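Local coordinates for protein exopolygalacturonase (Yersinia enterocolitica, PDB 2UVF) that hydrolyses polygalacturonan, the backbone of pectin, as a family 28 exopolygalacturonase, probably cutting short galacturonate units from the chain ends, at residues F522-V527 / N557-N562; A453-M458 / F482-M487; N272-A277 / V294-S299; E221-Y226 / K309-K314; K121-Y126 / T150-Q155. All coordinates share one frame; numbering follows the deposited sequence.

Contact 1: F522-V527 / N557-N562; sequences FTLKNV and NNVQLN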
# COMPACT_ATOMS: atom_id res chain seq x y z
N PHE A 522 17.82 8.86 -2.20
CA PHE A 522 16.59 9.07 -1.45
C PHE A 522 16.41 10.56 -1.24
O PHE A 522 17.35 11.27 -0.87
CB PHE A 522 16.65 8.39 -0.07
CG PHE A 522 16.17 6.96 -0.05
CD1 PHE A 522 16.66 6.02 -0.96
CD2 PHE A 522 15.24 6.54 0.90
CE1 PHE A 522 16.21 4.70 -0.93
CE2 PHE A 522 14.79 5.21 0.94
CZ PHE A 522 15.28 4.30 0.02
N THR A 523 15.19 11.01 -1.47
CA THR A 523 14.81 12.40 -1.32
C THR A 523 13.65 12.55 -0.33
O THR A 523 12.57 11.97 -0.52
CB THR A 523 14.43 12.98 -2.69
OG1 THR A 523 15.57 12.93 -3.55
CG2 THR A 523 13.95 14.43 -2.57
N LEU A 524 13.93 13.32 0.72
CA LEU A 524 12.94 13.80 1.67
C LEU A 524 12.80 15.33 1.53
O LEU A 524 13.73 16.07 1.83
CB LEU A 524 13.32 13.40 3.09
CG LEU A 524 12.19 13.27 4.12
CD1 LEU A 524 11.64 11.87 4.13
CD2 LEU A 524 12.74 13.62 5.49
N LYS A 525 11.63 15.78 1.08
CA LYS A 525 11.39 17.19 0.72
C LYS A 525 9.98 17.63 1.11
O LYS A 525 9.03 16.86 0.94
CB LYS A 525 11.55 17.38 -0.79
CG LYS A 525 11.89 18.80 -1.19
CD LYS A 525 12.36 18.90 -2.65
CE LYS A 525 13.60 18.03 -2.91
NZ LYS A 525 14.43 18.51 -4.08
N ASN A 526 9.86 18.85 1.63
CA ASN A 526 8.55 19.47 1.92
C ASN A 526 7.69 18.58 2.82
O ASN A 526 6.58 18.24 2.46
CB ASN A 526 7.77 19.75 0.62
CG ASN A 526 8.55 20.60 -0.39
OD1 ASN A 526 9.53 21.25 -0.06
ND2 ASN A 526 8.09 20.59 -1.63
N VAL A 527 8.24 18.20 3.98
CA VAL A 527 7.62 17.25 4.90
C VAL A 527 7.60 17.88 6.30
O VAL A 527 8.60 18.40 6.77
CB VAL A 527 8.37 15.88 4.94
CG1 VAL A 527 8.00 15.05 6.19
CG2 VAL A 527 8.13 15.08 3.65
N ASN A 557 15.54 18.24 2.07
CA ASN A 557 15.24 19.66 1.84
C ASN A 557 13.88 20.13 2.40
O ASN A 557 12.85 19.51 2.15
CB ASN A 557 15.32 20.00 0.35
CG ASN A 557 16.73 20.40 -0.09
OD1 ASN A 557 17.23 21.48 0.27
ND2 ASN A 557 17.39 19.53 -0.89
N ASN A 558 13.90 21.24 3.14
CA ASN A 558 12.68 21.90 3.62
C ASN A 558 11.73 21.00 4.44
O ASN A 558 10.60 20.72 4.05
CB ASN A 558 11.95 22.60 2.46
CG ASN A 558 10.70 23.36 2.91
OD1 ASN A 558 10.64 23.85 4.03
ND2 ASN A 558 9.70 23.45 2.02
N VAL A 559 12.20 20.57 5.61
CA VAL A 559 11.44 19.66 6.48
C VAL A 559 11.33 20.32 7.86
O VAL A 559 12.29 20.89 8.34
CB VAL A 559 12.16 18.26 6.58
CG1 VAL A 559 11.55 17.37 7.68
CG2 VAL A 559 12.18 17.54 5.23
N GLN A 560 10.16 20.23 8.50
CA GLN A 560 9.97 20.80 9.85
C GLN A 560 9.48 19.73 10.82
O GLN A 560 8.47 19.07 10.57
CB GLN A 560 8.98 21.98 9.83
CG GLN A 560 9.44 23.23 9.10
CD GLN A 560 9.19 23.20 7.60
OE1 GLN A 560 8.09 22.91 7.14
NE2 GLN A 560 10.23 23.54 6.83
N LEU A 561 10.18 19.60 11.93
CA LEU A 561 9.93 18.55 12.89
C LEU A 561 9.66 19.16 14.27
O LEU A 561 10.57 19.74 14.89
CB LEU A 561 11.12 17.58 12.95
CG LEU A 561 11.50 16.83 11.69
CD1 LEU A 561 12.67 15.92 11.89
CD2 LEU A 561 10.34 16.03 11.27
N ASN A 562 8.42 19.04 14.74
CA ASN A 562 8.11 19.52 16.07
C ASN A 562 7.91 18.38 17.05
O ASN A 562 7.20 17.41 16.75
CB ASN A 562 6.88 20.42 16.03
CG ASN A 562 6.64 21.12 17.34
OD1 ASN A 562 7.40 22.00 17.73
ND2 ASN A 562 5.60 20.72 18.03
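The backbone N-H of Asn557 reaches the carbonyl oxygen of Leu524 in a bond of 2.8 Å between Asn557 N and Leu524 O, nearly straight at the hydrogen (167°). Asn557 accepts in return: Asn526 N, two residues beyond Leu524, donates to Asn557 O at 3.1 Å, an oxygen that the CA-H of Lys525 also approaches. Past the corner, Gln560 N closes on Val527 O at 3.0 Å. This is parallel pairing of successive turns in the right-handed beta-helix, and both chains bend at the same level: Asn526 and Asn558 each adopt a left-handed helical backbone conformation. Their side chains meet across the bend. Asn558 ND2 donates to Asn526 OD1 at 3.0 Å, coming from well above the carbonyl plane, with the two amides turned 69° apart. The Asn558 amide is steadied by a neighbour in its own segment, because its OD1 accepts a 2.8 Å bond from Gln560 NE2. Lys525 lies alongside Asn557, pointing the same way, with Lys525 CG 3.9 Å from Asn557 CB, and its amino end goes on to a salt bridge with Glu61. On the inner side, the CG2 branch of Val559 meets Leu524 CD2 at 4.0 Å and also nears Val527 CB. Its chi1 of 170° sets CG2 beside the backbone N, where it faces this pair. Asparagine tolerates left-handed backbone angles well, and here its amide also links one turn to the next. Polar bonding therefore continues through the corner on the outside while aliphatic groups fill the inside.

Contact 2: A453-M458 / F482-M487; sequences AENNVM and FRNNAM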
# COMPACT_ATOMS: atom_id res chain seq x y z
N ALA A 453 6.08 8.97 -3.27
CA ALA A 453 5.01 9.11 -2.28
C ALA A 453 4.75 10.61 -1.95
O ALA A 453 5.51 11.24 -1.20
CB ALA A 453 5.35 8.30 -1.00
N GLU A 454 3.67 11.16 -2.51
CA GLU A 454 3.39 12.59 -2.37
C GLU A 454 1.95 12.85 -2.00
O GLU A 454 1.06 12.12 -2.39
CB GLU A 454 3.71 13.35 -3.68
CG GLU A 454 3.06 12.76 -4.94
CD GLU A 454 3.31 13.60 -6.16
OE1 GLU A 454 4.00 14.64 -6.04
OE2 GLU A 454 2.83 13.22 -7.26
N ASN A 455 1.75 13.93 -1.25
CA ASN A 455 0.41 14.48 -1.00
C ASN A 455 -0.43 13.48 -0.21
O ASN A 455 -1.58 13.20 -0.57
CB ASN A 455 -0.27 14.96 -2.31
CG ASN A 455 0.40 16.21 -2.91
OD1 ASN A 455 0.96 16.19 -4.02
ND2 ASN A 455 0.31 17.31 -2.19
N ASN A 456 0.18 12.98 0.86
CA ASN A 456 -0.38 11.99 1.75
C ASN A 456 -0.40 12.60 3.15
O ASN A 456 0.39 13.49 3.48
CB ASN A 456 0.45 10.68 1.79
CG ASN A 456 0.52 9.95 0.45
OD1 ASN A 456 -0.44 9.33 -0.01
ND2 ASN A 456 1.68 9.98 -0.18
N VAL A 457 -1.30 12.09 3.98
CA VAL A 457 -1.36 12.48 5.38
C VAL A 457 -1.20 11.21 6.25
O VAL A 457 -1.79 10.18 5.96
CB VAL A 457 -2.69 13.25 5.68
CG1 VAL A 457 -3.14 13.07 7.09
CG2 VAL A 457 -2.49 14.73 5.39
N MET A 458 -0.37 11.31 7.30
CA MET A 458 -0.17 10.19 8.23
C MET A 458 -0.50 10.64 9.66
O MET A 458 0.02 11.64 10.13
CB MET A 458 1.28 9.71 8.20
CG MET A 458 1.75 9.12 6.91
SD MET A 458 2.00 10.33 5.60
CE MET A 458 2.83 9.26 4.45
N PHE A 482 10.03 10.99 -1.16
CA PHE A 482 9.01 11.10 -0.14
C PHE A 482 8.81 12.59 0.13
O PHE A 482 9.59 13.22 0.82
CB PHE A 482 9.47 10.35 1.12
CG PHE A 482 8.45 10.29 2.21
CD1 PHE A 482 7.62 9.18 2.35
CD2 PHE A 482 8.31 11.34 3.12
CE1 PHE A 482 6.69 9.11 3.37
CE2 PHE A 482 7.39 11.27 4.13
CZ PHE A 482 6.58 10.16 4.26
N ARG A 483 7.73 13.14 -0.42
CA ARG A 483 7.56 14.59 -0.47
C ARG A 483 6.12 15.06 -0.28
O ARG A 483 5.19 14.31 -0.49
CB ARG A 483 8.14 15.16 -1.79
CG ARG A 483 7.35 14.81 -3.02
CD ARG A 483 7.83 15.63 -4.19
NE ARG A 483 7.02 15.44 -5.39
CZ ARG A 483 7.48 15.57 -6.64
NH1 ARG A 483 8.76 15.86 -6.87
NH2 ARG A 483 6.66 15.37 -7.66
N ASN A 484 5.95 16.33 0.08
CA ASN A 484 4.63 16.92 0.15
C ASN A 484 3.68 16.05 0.97
O ASN A 484 2.56 15.77 0.57
CB ASN A 484 4.08 17.14 -1.25
CG ASN A 484 4.88 18.14 -2.03
OD1 ASN A 484 5.60 18.96 -1.46
ND2 ASN A 484 4.75 18.08 -3.35
N ASN A 485 4.18 15.62 2.12
CA ASN A 485 3.43 14.78 3.05
C ASN A 485 3.38 15.46 4.39
O ASN A 485 4.37 16.05 4.82
CB ASN A 485 4.12 13.42 3.23
CG ASN A 485 4.16 12.61 1.97
OD1 ASN A 485 5.19 12.04 1.61
ND2 ASN A 485 3.06 12.55 1.28
N ALA A 486 2.24 15.33 5.06
CA ALA A 486 2.09 15.86 6.41
C ALA A 486 1.82 14.75 7.41
O ALA A 486 1.04 13.85 7.15
CB ALA A 486 0.98 16.93 6.46
N MET A 487 2.45 14.85 8.57
CA MET A 487 2.39 13.76 9.53
C MET A 487 2.24 14.24 10.97
O MET A 487 2.78 15.27 11.34
CB MET A 487 3.63 12.87 9.41
CG MET A 487 4.05 12.58 7.97
SD MET A 487 5.10 11.11 7.80
CE MET A 487 6.74 11.70 8.12
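Two consecutive coils of the parallel beta-helix stack here, residue for residue, from Ala453 against Phe482 to Met458 against Met487. Before the corner, Arg483 N donates to Ala453 O at 3.0 Å; beyond it, Ala486 N bonds to Asn456 O at 3.1 Å and Met458 N to Ala486 O at 2.9 Å. At the corner itself the bond from Asn455 N to Asn484 O is short but bent and weak. Glu454 and Arg483 run side by side in a salt bridge. Arg483 presents its NE edge, and NE and NH2 each lie 3.2 Å from Glu454 OE1, which sits in the guanidinium plane; both nitrogens approach from one face of the carboxylate. Inside the coil, Met458 bends at chi2 (73°), bringing Met458 CE within 3.9 Å of Phe482 CZ, while Met458 SD lies 3.9 Å from Met487 CG. The amide of Asn485 lies over one face of the Phe482 ring. Leu524 and Val527 of strand 518-532 pack on Phe482 from the next coil, and Phe431 of strand 430-431 meets Met458 from the preceding one. Outside, Trp425 and Gln113 bind Glu454 OE2, and Phe98 and Tyr99 of helix 92-100 lie against Val457 and Ala486.

Contact 3: N272-A277 / V294-S299; sequences NGWLRA and VASKNS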
# COMPACT_ATOMS: atom_id res chain seq x y z
N ASN A 272 -11.40 -13.63 8.22
CA ASN A 272 -11.88 -14.52 9.28
C ASN A 272 -10.72 -15.10 10.09
O ASN A 272 -10.81 -16.23 10.63
CB ASN A 272 -12.81 -15.62 8.71
CG ASN A 272 -13.80 -16.17 9.73
OD1 ASN A 272 -13.86 -15.71 10.89
ND2 ASN A 272 -14.59 -17.16 9.31
N GLY A 273 -9.65 -14.31 10.18
CA GLY A 273 -8.37 -14.79 10.65
C GLY A 273 -8.20 -14.80 12.14
O GLY A 273 -7.53 -15.69 12.70
N TRP A 274 -8.81 -13.81 12.78
CA TRP A 274 -8.51 -13.46 14.17
C TRP A 274 -9.73 -13.07 14.97
O TRP A 274 -10.68 -12.48 14.43
CB TRP A 274 -7.59 -12.24 14.20
CG TRP A 274 -6.35 -12.45 13.50
CD1 TRP A 274 -6.02 -12.00 12.25
CD2 TRP A 274 -5.24 -13.17 13.98
NE1 TRP A 274 -4.75 -12.40 11.93
CE2 TRP A 274 -4.25 -13.13 12.97
CE3 TRP A 274 -4.97 -13.87 15.17
CZ2 TRP A 274 -3.02 -13.74 13.13
CZ3 TRP A 274 -3.75 -14.49 15.32
CH2 TRP A 274 -2.78 -14.41 14.31
N LEU A 275 -9.65 -13.33 16.27
CA LEU A 275 -10.62 -12.82 17.20
C LEU A 275 -10.41 -11.32 17.38
O LEU A 275 -9.34 -10.79 17.10
CB LEU A 275 -10.50 -13.56 18.54
CG LEU A 275 -11.09 -14.99 18.61
CD1 LEU A 275 -10.82 -15.56 19.96
CD2 LEU A 275 -12.59 -15.04 18.33
N ARG A 276 -11.45 -10.63 17.86
CA ARG A 276 -11.35 -9.22 18.18
C ARG A 276 -10.45 -9.01 19.41
O ARG A 276 -10.22 -9.94 20.19
CB ARG A 276 -12.75 -8.64 18.40
CG ARG A 276 -13.60 -8.59 17.14
CD ARG A 276 -13.05 -7.60 16.15
NE ARG A 276 -14.00 -7.39 15.07
CZ ARG A 276 -14.91 -6.42 15.00
NH1 ARG A 276 -14.99 -5.53 15.97
NH2 ARG A 276 -15.73 -6.35 13.96
N ALA A 277 -9.93 -7.80 19.57
CA ALA A 277 -9.06 -7.47 20.71
C ALA A 277 -9.87 -7.27 21.99
O ALA A 277 -11.09 -7.18 21.94
CB ALA A 277 -8.25 -6.24 20.39
N VAL A 294 -7.09 -8.89 17.55
CA VAL A 294 -6.10 -9.23 18.57
C VAL A 294 -4.68 -9.28 17.98
O VAL A 294 -4.49 -9.79 16.85
CB VAL A 294 -6.47 -10.59 19.31
CG1 VAL A 294 -6.37 -11.78 18.37
CG2 VAL A 294 -5.61 -10.79 20.56
N ALA A 295 -3.72 -8.74 18.74
CA ALA A 295 -2.29 -8.83 18.40
C ALA A 295 -1.63 -10.07 18.98
O ALA A 295 -1.42 -10.19 20.19
CB ALA A 295 -1.53 -7.54 18.81
N SER A 296 -1.28 -11.00 18.09
CA SER A 296 -0.85 -12.33 18.51
C SER A 296 0.60 -12.63 18.15
O SER A 296 1.28 -11.81 17.53
CB SER A 296 -1.77 -13.38 17.88
OG SER A 296 -1.60 -14.66 18.47
N LYS A 297 1.08 -13.81 18.57
CA LYS A 297 2.37 -14.36 18.13
C LYS A 297 2.29 -15.88 17.89
O LYS A 297 1.22 -16.47 18.04
CB LYS A 297 3.51 -13.96 19.09
CG LYS A 297 3.28 -14.36 20.52
CD LYS A 297 4.23 -13.66 21.44
CE LYS A 297 3.80 -13.91 22.87
NZ LYS A 297 4.70 -13.30 23.87
N ASN A 298 3.39 -16.52 17.51
CA ASN A 298 3.26 -17.95 17.17
C ASN A 298 2.80 -18.81 18.33
O ASN A 298 1.99 -19.70 18.14
CB ASN A 298 4.43 -18.56 16.35
CG ASN A 298 5.80 -18.35 16.96
OD1 ASN A 298 5.98 -18.34 18.16
ND2 ASN A 298 6.78 -18.23 16.10
N SER A 299 3.23 -18.45 19.54
CA SER A 299 2.94 -19.21 20.76
C SER A 299 1.57 -18.91 21.36
O SER A 299 1.14 -19.61 22.28
CB SER A 299 4.01 -18.93 21.80
OG SER A 299 4.02 -17.57 22.19
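The two backbones come together at one place, where Val294 N donates to Leu275 O over 3.0 Å in an almost linear bond (175°), and the CA atoms of Ala277 and Val294 come within 4.1 Å. Val294 then leans over the same carbonyl: its CG1 branch lies 3.4 Å from Leu275 O and 4.1 Å from Trp274 CE3. With chi1 at 67°, CG1 is wedged between the backbone N and the carbonyl carbon, which turns it towards the indole. The two side chains cross at about a right angle, and Val294 O stands above one face of the indole, displaced to its rim. Both segments belong to an excursion between strands 268-270 and 334-339 of the beta-helix, on the side where the digalacturonate binds; the Trp274 side chain is about 11 Å from a bound galacturonic acid. Farther along the indole, Ser296 CB touches Trp274 CZ3 at 3.4 Å, obliquely to the ring. Ser296 OG is turned elsewhere, to a hydrogen bond with Asp304 OD2. Asp304 also packs on Trp274 and Val294, and Tyr326 of helix 322-328 meets both Trp274 and Ser296. Arg276, whose CB points off the other way, gives an NH1 bond to Ala280 O, and its side chain lies about 4 Å from a bound nickel ion.

Contact 4: E221-Y226 / K309-K314; sequences ENPDDY and KNQVEK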
# COMPACT_ATOMS: atom_id res chain seq x y z
N GLU A 221 -13.28 -20.65 8.10
CA GLU A 221 -12.26 -20.90 9.11
C GLU A 221 -11.65 -22.32 8.97
O GLU A 221 -10.77 -22.71 9.74
CB GLU A 221 -12.80 -20.61 10.52
CG GLU A 221 -13.76 -21.67 11.12
CD GLU A 221 -15.18 -21.66 10.52
OE1 GLU A 221 -15.35 -21.43 9.30
OE2 GLU A 221 -16.14 -21.89 11.29
N ASN A 222 -12.12 -23.06 7.96
CA ASN A 222 -11.68 -24.43 7.67
C ASN A 222 -10.43 -24.41 6.80
O ASN A 222 -10.50 -24.01 5.65
CB ASN A 222 -12.80 -25.20 6.94
CG ASN A 222 -12.50 -26.70 6.78
OD1 ASN A 222 -11.47 -27.20 7.19
ND2 ASN A 222 -13.43 -27.41 6.18
N PRO A 223 -9.28 -24.85 7.36
CA PRO A 223 -8.05 -24.92 6.57
C PRO A 223 -8.18 -25.71 5.25
O PRO A 223 -7.29 -25.60 4.40
CB PRO A 223 -7.05 -25.60 7.51
CG PRO A 223 -7.59 -25.42 8.86
CD PRO A 223 -9.08 -25.31 8.75
N ASP A 224 -9.27 -26.48 5.09
CA ASP A 224 -9.49 -27.36 3.93
C ASP A 224 -10.01 -26.64 2.71
O ASP A 224 -9.89 -27.14 1.58
CB ASP A 224 -10.51 -28.45 4.27
CG ASP A 224 -9.92 -29.56 5.11
OD1 ASP A 224 -8.68 -29.62 5.29
OD2 ASP A 224 -10.72 -30.38 5.59
N ASP A 225 -10.60 -25.47 2.94
CA ASP A 225 -11.18 -24.65 1.89
C ASP A 225 -10.15 -23.73 1.23
O ASP A 225 -10.49 -22.93 0.37
CB ASP A 225 -12.34 -23.85 2.44
CG ASP A 225 -13.64 -24.63 2.43
OD1 ASP A 225 -14.10 -24.98 1.31
OD2 ASP A 225 -14.18 -24.89 3.54
N TYR A 226 -8.90 -23.88 1.65
CA TYR A 226 -7.76 -23.13 1.10
C TYR A 226 -6.69 -24.17 0.72
O TYR A 226 -5.83 -24.51 1.54
CB TYR A 226 -7.20 -22.11 2.12
CG TYR A 226 -8.24 -21.18 2.74
CD1 TYR A 226 -8.52 -19.93 2.18
CD2 TYR A 226 -8.94 -21.55 3.90
CE1 TYR A 226 -9.47 -19.07 2.75
CE2 TYR A 226 -9.89 -20.70 4.48
CZ TYR A 226 -10.14 -19.45 3.90
OH TYR A 226 -11.07 -18.60 4.46
N LYS A 309 -5.70 -19.77 13.75
CA LYS A 309 -5.61 -20.85 14.76
C LYS A 309 -5.61 -22.22 14.07
O LYS A 309 -4.67 -23.00 14.26
CB LYS A 309 -6.77 -20.77 15.74
CG LYS A 309 -6.81 -21.88 16.78
CD LYS A 309 -8.06 -21.74 17.63
CE LYS A 309 -8.09 -22.72 18.79
NZ LYS A 309 -9.04 -22.24 19.88
N ASN A 310 -6.63 -22.45 13.24
CA ASN A 310 -6.90 -23.72 12.58
C ASN A 310 -5.85 -24.15 11.56
O ASN A 310 -5.50 -25.33 11.48
CB ASN A 310 -8.29 -23.69 11.94
CG ASN A 310 -9.42 -23.57 12.97
OD1 ASN A 310 -9.19 -23.69 14.17
ND2 ASN A 310 -10.64 -23.35 12.50
N GLN A 311 -5.34 -23.18 10.80
CA GLN A 311 -4.27 -23.44 9.83
C GLN A 311 -2.93 -23.75 10.49
O GLN A 311 -2.19 -24.64 10.02
CB GLN A 311 -4.17 -22.28 8.83
CG GLN A 311 -5.32 -22.21 7.83
CD GLN A 311 -5.23 -21.02 6.86
OE1 GLN A 311 -4.94 -19.89 7.26
NE2 GLN A 311 -5.51 -21.27 5.59
N VAL A 312 -2.60 -23.06 11.59
CA VAL A 312 -1.36 -23.37 12.34
C VAL A 312 -1.44 -24.75 13.03
O VAL A 312 -0.51 -25.55 12.93
CB VAL A 312 -0.92 -22.22 13.31
CG1 VAL A 312 0.32 -22.59 14.11
CG2 VAL A 312 -0.69 -20.92 12.55
N GLU A 313 -2.56 -25.04 13.68
CA GLU A 313 -2.78 -26.37 14.26
C GLU A 313 -2.71 -27.52 13.22
O GLU A 313 -2.11 -28.55 13.47
CB GLU A 313 -4.10 -26.38 15.06
CG GLU A 313 -4.06 -25.38 16.25
CD GLU A 313 -5.29 -25.41 17.14
OE1 GLU A 313 -6.32 -26.01 16.73
OE2 GLU A 313 -5.23 -24.82 18.25
N LYS A 314 -3.30 -27.31 12.04
CA LYS A 314 -3.23 -28.29 10.97
C LYS A 314 -1.81 -28.50 10.44
O LYS A 314 -1.38 -29.64 10.24
CB LYS A 314 -4.20 -27.93 9.84
CG LYS A 314 -4.00 -28.77 8.58
CD LYS A 314 -5.26 -28.88 7.74
CE LYS A 314 -5.18 -30.12 6.85
NZ LYS A 314 -5.30 -31.40 7.66
O HOH W 1 -4.35 -24.25 5.09
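Asn310 and Glu221 lie side by side, pointing the same way, their amide and carboxylate planes only 15° apart, yet the bond between the residues goes to the backbone. Asn310 ND2 donates to Glu221 O at 2.8 Å and 165°; the acceptor lies near the amide plane, whereas the donor stands well above the plane of the carbonyl. The Glu221 carboxylate itself turns away to a salt bridge with Lys197. Pro223 is set at about a right angle to Asn310 and presses its ring on the helix at Asn310, with Pro223 CG 3.4 Å from Asn310 O and 3.6 Å from Asn310 CB. The adjacent ring carbon, CB, is held between two longer side chains: Gln311 CG lies 3.8 Å and Lys314 CD 3.7 Å from Pro223 CB. Gln311 is extended beyond CG and crosses Tyr226 roughly perpendicularly, bringing Gln311 NE2 to 3.8 Å from Tyr226 CD2, oblique to the ring. Its OE1 is bound by Ser331 N, and the phenol oxygen of Tyr226 bonds to Ser220 O. Lys314 crosses Asp224 in the same fashion, but its ammonium stays 4.5 Å from the carboxylate, measured from Lys314 NZ to Asp224 OD1. An Asx turn, Asn222 OD1 accepting from Asp224 N, shapes the loop around the proline. A single direct hydrogen bond thus ties the loop after strand 215-219 to helix 307-317; the proline ring packs beside it against Asn310, Gln311 and Lys314, and the Asp224-Lys314 attraction, too long for a salt bridge, is probably modest.

Contact 5: K121-Y126 / T150-Q155; sequences KPETSY and TSAKPQ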
# COMPACT_ATOMS: atom_id res chain seq x y z
N LYS A 121 -22.34 7.84 -20.17
CA LYS A 121 -23.10 6.84 -20.92
C LYS A 121 -22.16 5.79 -21.51
O LYS A 121 -20.99 6.09 -21.77
CB LYS A 121 -23.91 7.51 -22.03
CG LYS A 121 -25.14 8.28 -21.54
CD LYS A 121 -25.27 9.64 -22.26
CE LYS A 121 -24.88 9.55 -23.75
NZ LYS A 121 -24.95 10.87 -24.43
N PRO A 122 -22.67 4.55 -21.73
CA PRO A 122 -21.85 3.43 -22.19
C PRO A 122 -21.19 3.69 -23.54
O PRO A 122 -21.86 4.15 -24.46
CB PRO A 122 -22.86 2.28 -22.32
CG PRO A 122 -23.99 2.65 -21.46
CD PRO A 122 -24.08 4.14 -21.53
N GLU A 123 -19.89 3.43 -23.64
CA GLU A 123 -19.19 3.38 -24.94
C GLU A 123 -18.89 4.74 -25.61
O GLU A 123 -18.58 4.79 -26.80
CB GLU A 123 -19.98 2.49 -25.89
CG GLU A 123 -19.17 1.43 -26.61
CD GLU A 123 -19.96 0.15 -26.82
OE1 GLU A 123 -21.09 0.06 -26.29
OE2 GLU A 123 -19.43 -0.75 -27.49
N THR A 124 -18.96 5.82 -24.83
CA THR A 124 -18.84 7.19 -25.36
C THR A 124 -17.45 7.80 -25.10
O THR A 124 -16.89 7.64 -24.02
CB THR A 124 -19.93 8.11 -24.73
OG1 THR A 124 -21.22 7.50 -24.85
CG2 THR A 124 -19.95 9.50 -25.38
N SER A 125 -16.90 8.48 -26.11
CA SER A 125 -15.66 9.24 -25.95
C SER A 125 -15.91 10.59 -25.27
O SER A 125 -16.94 11.23 -25.52
CB SER A 125 -14.99 9.48 -27.31
OG SER A 125 -14.08 8.45 -27.64
N TYR A 126 -14.97 11.00 -24.41
CA TYR A 126 -15.01 12.30 -23.73
C TYR A 126 -13.60 12.87 -23.68
O TYR A 126 -12.63 12.12 -23.48
CB TYR A 126 -15.54 12.17 -22.30
CG TYR A 126 -16.93 11.60 -22.19
CD1 TYR A 126 -18.05 12.42 -22.31
CD2 TYR A 126 -17.14 10.24 -21.93
CE1 TYR A 126 -19.35 11.91 -22.20
CE2 TYR A 126 -18.44 9.71 -21.82
CZ TYR A 126 -19.54 10.56 -21.96
OH TYR A 126 -20.83 10.08 -21.85
N THR A 150 -15.58 5.37 -22.23
CA THR A 150 -16.23 4.42 -21.33
C THR A 150 -16.28 3.02 -21.97
O THR A 150 -15.99 2.85 -23.16
CB THR A 150 -17.67 4.89 -20.94
OG1 THR A 150 -18.41 5.25 -22.12
CG2 THR A 150 -17.61 6.08 -19.97
N SER A 151 -16.62 2.03 -21.16
CA SER A 151 -16.76 0.66 -21.64
C SER A 151 -18.23 0.37 -21.96
O SER A 151 -19.12 1.15 -21.61
CB SER A 151 -16.21 -0.32 -20.59
OG SER A 151 -17.08 -0.44 -19.47
N ALA A 152 -18.48 -0.74 -22.65
CA ALA A 152 -19.86 -1.20 -22.87
C ALA A 152 -20.43 -1.80 -21.59
O ALA A 152 -19.70 -2.40 -20.79
CB ALA A 152 -19.91 -2.23 -24.00
N LYS A 153 -21.73 -1.63 -21.40
CA LYS A 153 -22.43 -2.26 -20.28
C LYS A 153 -22.02 -3.75 -20.24
O LYS A 153 -22.09 -4.43 -21.26
CB LYS A 153 -23.95 -2.07 -20.44
CG LYS A 153 -24.83 -3.19 -19.89
CD LYS A 153 -25.09 -3.05 -18.39
CE LYS A 153 -25.78 -4.30 -17.85
NZ LYS A 153 -26.40 -4.05 -16.52
N PRO A 154 -21.54 -4.23 -19.06
CA PRO A 154 -21.04 -5.60 -18.89
C PRO A 154 -22.12 -6.68 -18.72
O PRO A 154 -23.28 -6.38 -18.38
CB PRO A 154 -20.23 -5.49 -17.60
CG PRO A 154 -20.98 -4.50 -16.80
CD PRO A 154 -21.43 -3.46 -17.80
N GLN A 155 -21.74 -7.94 -18.93
CA GLN A 155 -22.59 -9.07 -18.61
C GLN A 155 -22.66 -9.23 -17.10
O GLN A 155 -21.70 -9.70 -16.48
CB GLN A 155 -22.04 -10.36 -19.24
CG GLN A 155 -22.96 -11.57 -19.03
CD GLN A 155 -22.22 -12.91 -18.86
OE1 GLN A 155 -21.00 -13.00 -19.03
NE2 GLN A 155 -22.98 -13.95 -18.50
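The phenol ring of Tyr126 meets Thr150 at its edge, Thr150 CG2 lying 4.2 Å from Tyr126 CE2 and close to the ring plane, while the carboxylate of Glu123 has the methyl of Ala152 beside it, with Ala152 CB 3.4 Å from Glu123 OE1. Between these flat groups, the hydroxyl of Thr150 closes the type II beta turn running from Lys121 to Thr124. Thr150 OG1 donates to Lys121 O at 2.7 Å, in the carbonyl plane, and accepts from Thr124 N at 2.8 Å. A chi1 of 49° tucks OG1 between backbone N and carbonyl carbon, leaving CG2 to face the tyrosine. Thr150 N donates in turn to Thr124 O at 3.2 Å, and a weak bond joins Glu123 N to Ser151 O. Within the same segment, Lys121 N donates to Tyr126 OH at 3.2 Å. With Leu120, Pro122 and Thr124 preceding Tyr126, this is consistent with the tyrosine corner of fibronectin type III domains. The contact lies where strand 125-134 starts beside the end of strand 146-149, with Ile53 of strand 53-58 packed on both Tyr126 and Thr150, and residues 150-155 lead on to strand 156-158, where the beta-helix begins.

How the contacts relate
Contacts 1 and 2 form one continuous piece of the beta-helix, their centres 10 Å apart: strands 476-490 and 518-532 are neighbours, Thr523 O lies 2.8 Å from Phe482 N, and Asn526 ND2 bonds to Asn484 OD1 at 3.0 Å, extending the row of corner asparagines. Contacts 3 and 4 are likewise close, with centres 14 Å apart, contact 3 being nested along the chain between the two segments of contact 4. The Trp274 and Gln311 side chains lie about 11 and 13 Å from bound galacturonic acid. Contact 5 lies where the fibronectin type III domain passes into the chain leading to the beta-helix, at least 35 Å between centres from every other contact.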